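Local atomic coordinates of HD domain protein (Enterococcus faecalis, PDB entry 4LRL), a protein that probably hydrolyses deoxyribonucleoside triphosphates such as dGTP, releasing triphosphate, with allosteric control by bound nucleotides. Residues R99-I104 with V197-S202; L132-G137 with D205-D210. All blocks are in the same frame, centred on the assembly; numbering follows the deposited sequence.

Contact 1 (R99-I104 with V197-S202); sequences RRICEI and VQMISS
Met199 meets Ile101 and Cys102 in a small, buried, wholly apolar contact between helix 87-108 and the last part of helix 194-200, in the interior of the HD domain. Some 142 Å² is buried in all, and more than half of that belongs to the methionine. Its side chain bridges the gap between the backbones, which stay 8.3 Å apart at the nearest CA atoms, those of Ile101 and Met199. CG lies anti to the backbone N (chi1 -155°) and the next torsion is extended, which carries the sulfur across to helix 87-108; a bend at chi3 (-59°) then turns the methyl group alongside that helix. The sulfur touches both of two neighbouring residues, with Met199 SD 3.7 Å from Ile101 CG2. Met199 SD also lies 3.8 Å from Cys102 SG, an apolar approach of two sulfurs. Met199 CE continues along the same pair and lies 3.9 Å from Ile101 CG2. The isoleucine and methionine side chains run antiparallel alongside one another, so that Ile101 CD1 lies 4.1 Å from Met199 CG, near the root of the methionine. A long, unbranched, polarisable methionine suits this place because it can span the gap and bend to fit, whereas the branched isoleucine offers a broad surface and the short cysteine brings its sulfur within touch. Trp119 touches both Cys102 and Met199, and Leu232 of helix 228-234 packs on Ile101. The side chain of Met199 lies about 13 Å from the bound nickel, so this is structural packing, the helix-helix kind found in the all-helical core of an HD domain.

Contact 2 (L132-G137 with D205-D210); sequences LLHDVG and DADRMD. With NI (nickel (II) ion), chain N.
Asp207 reaches His134 and Asp135 through a shared nickel ion, and its side chain can be followed atom by atom. Asp207 CB starts beside the histidine ring, 4.2 Å from His134 NE2. CG stands anti to the backbone N (chi1 -177°), directing the carboxylate off helix 206-219 toward the metal; Asp207 CG faces His134 NE2 at 3.4 Å. There the two oxygens divide the work. Asp207 OD2 binds nickel at 2.1 Å and lies at the edge of the His134 ring, near its plane. Asp207 OD1 accepts a hydrogen bond from water 1 at 2.7 Å and approaches His134 CD2 at 3.4 Å. That water is itself a nickel ligand and also donates to Asp135 OD1, tying the two aspartates together. The Asp207 carboxylate and His134 ring are turned 73° apart.

His134 NE2 binds nickel at 2.2 Å. The other ring nitrogen, ND1, is hydrogen-bonded to Ala131 O, and the two attachments together fix the ring's rotation. Asp135 CG lies 3.1 Å above one ring face, toward the rim, and Asp135 OD2 binds the metal. Asp135 OD2 and Asp207 OD2 are 4.4 Å apart, like charges that the cation between them probably reconciles. His90 and water 2 complete six ligands; Asp210 OD1, hydrogen-bonded to His90 ND1, forms a second shell. Asp205 N-caps the helix bearing Asp207: its OD2 accepts a nearly straight bond from Arg208 N (168°). Imidazole nitrogen and carboxylate oxygen suit a divalent metal, and together these residues form the H...HD...D metal site that defines the HD domain.

Along the chain the segments alternate: 99-104, 132-137, 197-202 and 205-210, so the two contacts interlock within one HD domain, their centres 11 Å apart. They meet where helix 194-200 gives way to helix 206-219. At this junction Met199 O probably accepts a hydrogen bond from Ala206 N (2.9 Å), and Ser202 O another from Arg208 NE (2.7 Å). Helix 87-108 joins them a second time, since it packs in contact 1 and, nearer its start, supplies His90 to the metal of contact 2. Segments 132-137 and 205-210, far apart in sequence, are thus brought to one metal by the same helical bundle whose packing includes contact 1.

Contact 1 (R99-I104 with V197-S202)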
loop_
_atom_site.group_PDB
_atom_site.type_symbol
_atom_site.label_atom_id
_atom_site.label_comp_id
_atom_site.label_asym_id
_atom_site.label_seq_id
_atom_site.Cartn_x
_atom_site.Cartn_y
_atom_site.Cartn_z
ATOM N N ARG C 99 21.599 6.122 10.027
ATOM C CA ARG C 99 21.646 7.580 10.080
ATOM C C ARG C 99 20.410 8.122 10.795
ATOM O O ARG C 99 20.506 9.034 11.614
ATOM C CB ARG C 99 21.782 8.178 8.681
ATOM C CG ARG C 99 21.944 9.688 8.666
ATOM C CD ARG C 99 21.617 10.270 7.299
ATOM N NE ARG C 99 20.206 10.160 6.933
ATOM C CZ ARG C 99 19.211 10.910 7.421
ATOM N NH1 ARG C 99 19.444 11.859 8.328
ATOM N NH2 ARG C 99 17.962 10.710 6.991
ATOM N N ARG C 100 19.250 7.539 10.510
ATOM C CA ARG C 100 18.018 7.994 11.160
ATOM C C ARG C 100 18.070 7.752 12.662
ATOM O O ARG C 100 17.637 8.609 13.437
ATOM C CB ARG C 100 16.786 7.359 10.515
ATOM C CG ARG C 100 16.548 7.888 9.109
ATOM C CD ARG C 100 15.433 7.186 8.379
ATOM N NE ARG C 100 15.467 7.549 6.958
ATOM C CZ ARG C 100 14.532 7.247 6.054
ATOM N NH1 ARG C 100 14.690 7.636 4.795
ATOM N NH2 ARG C 100 13.441 6.567 6.400
ATOM N N ILE C 101 18.630 6.606 13.059
ATOM C CA ILE C 101 18.763 6.247 14.479
ATOM C C ILE C 101 19.719 7.182 15.223
ATOM O O ILE C 101 19.395 7.656 16.309
ATOM C CB ILE C 101 19.197 4.757 14.675
ATOM C CG1 ILE C 101 18.163 3.833 14.034
ATOM C CG2 ILE C 101 19.366 4.425 16.164
ATOM C CD1 ILE C 101 18.521 2.358 14.041
ATOM N N CYS C 102 20.886 7.438 14.624
ATOM C CA CYS C 102 21.881 8.347 15.178
ATOM C C CYS C 102 21.315 9.750 15.350
ATOM O O CYS C 102 21.587 10.422 16.344
ATOM C CB CYS C 102 23.110 8.397 14.279
ATOM S SG CYS C 102 24.116 6.908 14.301
ATOM N N GLU C 103 20.526 10.173 14.368
ATOM C CA GLU C 103 19.871 11.470 14.373
ATOM C C GLU C 103 18.913 11.582 15.565
ATOM O O GLU C 103 18.965 12.551 16.321
ATOM C CB GLU C 103 19.130 11.671 13.045
ATOM C CG GLU C 103 18.626 13.073 12.808
ATOM C CD GLU C 103 19.705 14.046 12.345
ATOM O OE1 GLU C 103 20.689 13.617 11.708
ATOM O OE2 GLU C 103 19.554 15.256 12.605
ATOM N N ILE C 104 18.065 10.568 15.730
ATOM C CA ILE C 104 17.130 10.477 16.854
ATOM C C ILE C 104 17.879 10.396 18.191
ATOM O O ILE C 104 17.520 11.071 19.157
ATOM C CB ILE C 104 16.176 9.261 16.668
ATOM C CG1 ILE C 104 15.181 9.538 15.534
ATOM C CG2 ILE C 104 15.423 8.931 17.946
ATOM C CD1 ILE C 104 14.577 8.276 14.903
ATOM N N VAL C 197 28.001 -1.027 18.210
ATOM C CA VAL C 197 27.975 -2.419 17.760
ATOM C C VAL C 197 26.553 -2.926 17.552
ATOM O O VAL C 197 26.249 -3.520 16.503
ATOM C CB VAL C 197 28.721 -3.359 18.757
ATOM C CG1 VAL C 197 28.516 -4.824 18.378
ATOM C CG2 VAL C 197 30.205 -3.029 18.804
ATOM N N GLN C 198 25.685 -2.689 18.543
ATOM C CA GLN C 198 24.305 -3.200 18.500
ATOM C C GLN C 198 23.430 -2.562 17.419
ATOM O O GLN C 198 22.450 -3.161 16.988
ATOM C CB GLN C 198 23.622 -3.111 19.871
ATOM C CG GLN C 198 24.038 -4.211 20.849
ATOM C CD GLN C 198 23.371 -4.091 22.216
ATOM O OE1 GLN C 198 22.194 -3.702 22.335
ATOM N NE2 GLN C 198 24.113 -4.424 23.249
ATOM N N MET C 199 23.796 -1.362 16.971
ATOM C CA MET C 199 23.029 -0.672 15.934
ATOM C C MET C 199 23.173 -1.406 14.608
ATOM O O MET C 199 22.271 -1.403 13.762
ATOM C CB MET C 199 23.478 0.786 15.789
ATOM C CG MET C 199 22.385 1.701 15.202
ATOM S SD MET C 199 22.812 3.446 15.093
ATOM C CE MET C 199 23.167 3.862 16.813
ATOM N N ILE C 200 24.313 -2.063 14.462
ATOM C CA ILE C 200 24.683 -2.709 13.220
ATOM C C ILE C 200 24.484 -4.216 13.301
ATOM O O ILE C 200 24.130 -4.861 12.309
ATOM C CB ILE C 200 26.114 -2.314 12.843
ATOM C CG1 ILE C 200 26.094 -0.840 12.413
ATOM C CG2 ILE C 200 26.673 -3.222 11.729
ATOM C CD1 ILE C 200 27.367 -0.097 12.673
ATOM N N SER C 201 24.681 -4.771 14.489
ATOM C CA SER C 201 24.492 -6.197 14.669
ATOM C C SER C 201 23.925 -6.504 16.042
ATOM O O SER C 201 24.547 -6.207 17.063
ATOM C CB SER C 201 25.804 -6.949 14.446
ATOM O OG SER C 201 25.615 -8.327 14.701
ATOM N N SER C 202 22.729 -7.078 16.045
ATOM C CA SER C 202 22.034 -7.479 17.261
ATOM C C SER C 202 20.893 -8.395 16.831
ATOM O O SER C 202 20.957 -8.988 15.754
ATOM C CB SER C 202 21.519 -6.255 18.037
ATOM O OG SER C 202 20.504 -5.572 17.317
#

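Contact 2 (L132-G137 with D205-D210)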
loop_
_atom_site.group_PDB
_atom_site.type_symbol
_atom_site.label_atom_id
_atom_site.label_comp_id
_atom_site.label_asym_id
_atom_site.label_seq_id
_atom_site.Cartn_x
_atom_site.Cartn_y
_atom_site.Cartn_z
ATOM N N LEU C 132 27.490 1.185 6.230
ATOM C CA LEU C 132 27.635 1.140 4.791
ATOM C C LEU C 132 28.458 -0.068 4.317
ATOM O O LEU C 132 28.158 -0.683 3.278
ATOM C CB LEU C 132 28.256 2.443 4.293
ATOM C CG LEU C 132 28.311 2.601 2.773
ATOM C CD1 LEU C 132 26.887 2.560 2.176
ATOM C CD2 LEU C 132 29.037 3.879 2.416
ATOM N N LEU C 133 29.486 -0.406 5.085
ATOM C CA LEU C 133 30.475 -1.389 4.653
ATOM C C LEU C 133 30.211 -2.789 5.183
ATOM O O LEU C 133 30.984 -3.704 4.883
ATOM C CB LEU C 133 31.880 -0.943 5.075
ATOM C CG LEU C 133 32.429 0.357 4.485
ATOM C CD1 LEU C 133 33.687 0.756 5.230
ATOM C CD2 LEU C 133 32.682 0.216 2.981
ATOM N N HIS C 134 29.131 -2.967 5.949
ATOM C CA HIS C 134 28.919 -4.228 6.692
ATOM C C HIS C 134 28.933 -5.496 5.818
ATOM O O HIS C 134 29.299 -6.559 6.280
ATOM C CB HIS C 134 27.652 -4.170 7.575
ATOM C CG HIS C 134 26.368 -4.356 6.816
ATOM N ND1 HIS C 134 25.903 -3.443 5.888
ATOM C CD2 HIS C 134 25.453 -5.355 6.850
ATOM C CE1 HIS C 134 24.762 -3.875 5.381
ATOM N NE2 HIS C 134 24.466 -5.034 5.944
ATOM N N ASP C 135 28.556 -5.361 4.554
ATOM C CA ASP C 135 28.400 -6.507 3.658
ATOM C C ASP C 135 29.368 -6.460 2.485
ATOM O O ASP C 135 29.201 -7.209 1.519
ATOM C CB ASP C 135 26.975 -6.544 3.105
ATOM C CG ASP C 135 25.981 -7.168 4.065
ATOM O OD1 ASP C 135 26.379 -7.868 5.032
ATOM O OD2 ASP C 135 24.773 -6.950 3.839
ATOM N N VAL C 136 30.371 -5.591 2.564
ATOM C CA VAL C 136 31.276 -5.362 1.443
ATOM C C VAL C 136 32.079 -6.620 1.044
ATOM O O VAL C 136 32.486 -6.750 -0.093
ATOM C CB VAL C 136 32.180 -4.113 1.690
ATOM C CG1 VAL C 136 33.400 -4.456 2.532
ATOM C CG2 VAL C 136 32.584 -3.473 0.382
ATOM N N GLY C 137 32.266 -7.550 1.979
ATOM C CA GLY C 137 33.030 -8.771 1.712
ATOM C C GLY C 137 32.245 -9.919 1.088
ATOM O O GLY C 137 32.806 -10.982 0.825
ATOM N N ASP C 205 18.512 -4.916 14.502
ATOM C CA ASP C 205 19.493 -3.921 14.090
ATOM C C ASP C 205 19.155 -3.356 12.701
ATOM O O ASP C 205 18.222 -3.832 12.037
ATOM C CB ASP C 205 20.880 -4.565 14.076
ATOM C CG ASP C 205 20.937 -5.799 13.188
ATOM O OD1 ASP C 205 21.318 -6.871 13.685
ATOM O OD2 ASP C 205 20.566 -5.704 11.993
ATOM N N ALA C 206 19.940 -2.370 12.262
ATOM C CA ALA C 206 19.708 -1.677 11.004
ATOM C C ALA C 206 19.813 -2.614 9.796
ATOM O O ALA C 206 19.177 -2.387 8.763
ATOM C CB ALA C 206 20.673 -0.522 10.866
ATOM N N ASP C 207 20.603 -3.675 9.961
ATOM C CA ASP C 207 20.853 -4.669 8.917
ATOM C C ASP C 207 19.597 -5.521 8.706
ATOM O O ASP C 207 19.044 -5.579 7.606
ATOM C CB ASP C 207 22.077 -5.525 9.328
ATOM C CG ASP C 207 22.488 -6.552 8.276
ATOM O OD1 ASP C 207 23.353 -7.391 8.585
ATOM O OD2 ASP C 207 21.976 -6.543 7.146
ATOM N N ARG C 208 19.144 -6.168 9.769
ATOM C CA ARG C 208 17.909 -6.945 9.732
ATOM C C ARG C 208 16.712 -6.091 9.307
ATOM O O ARG C 208 15.903 -6.518 8.473
ATOM C CB ARG C 208 17.645 -7.597 11.091
ATOM C CG ARG C 208 18.772 -8.502 11.583
ATOM C CD ARG C 208 18.455 -8.932 12.975
ATOM N NE ARG C 208 19.481 -9.729 13.647
ATOM C CZ ARG C 208 19.621 -11.045 13.515
ATOM N NH1 ARG C 208 20.552 -11.685 14.215
ATOM N NH2 ARG C 208 18.826 -11.724 12.691
ATOM N N MET C 209 16.616 -4.879 9.851
ATOM C CA MET C 209 15.475 -4.012 9.548
ATOM C C MET C 209 15.406 -3.666 8.055
ATOM O O MET C 209 14.339 -3.720 7.453
ATOM C CB MET C 209 15.463 -2.760 10.435
ATOM C CG MET C 209 15.161 -3.071 11.910
ATOM S SD MET C 209 14.653 -1.632 12.872
ATOM C CE MET C 209 16.226 -0.976 13.416
ATOM N N ASP C 210 16.543 -3.350 7.450
ATOM C CA ASP C 210 16.535 -3.045 6.035
ATOM C C ASP C 210 16.213 -4.270 5.176
ATOM O O ASP C 210 15.353 -4.183 4.316
ATOM C CB ASP C 210 17.836 -2.402 5.566
ATOM C CG ASP C 210 17.742 -1.931 4.124
ATOM O OD1 ASP C 210 18.238 -2.655 3.239
ATOM O OD2 ASP C 210 17.138 -0.859 3.870
HETATM NI NI NI N . 23.234 -6.803 5.459
HETATM O O HOH W 1 23.895 -8.668 6.278
HETATM O O HOH W 2 22.216 -8.640 4.261
#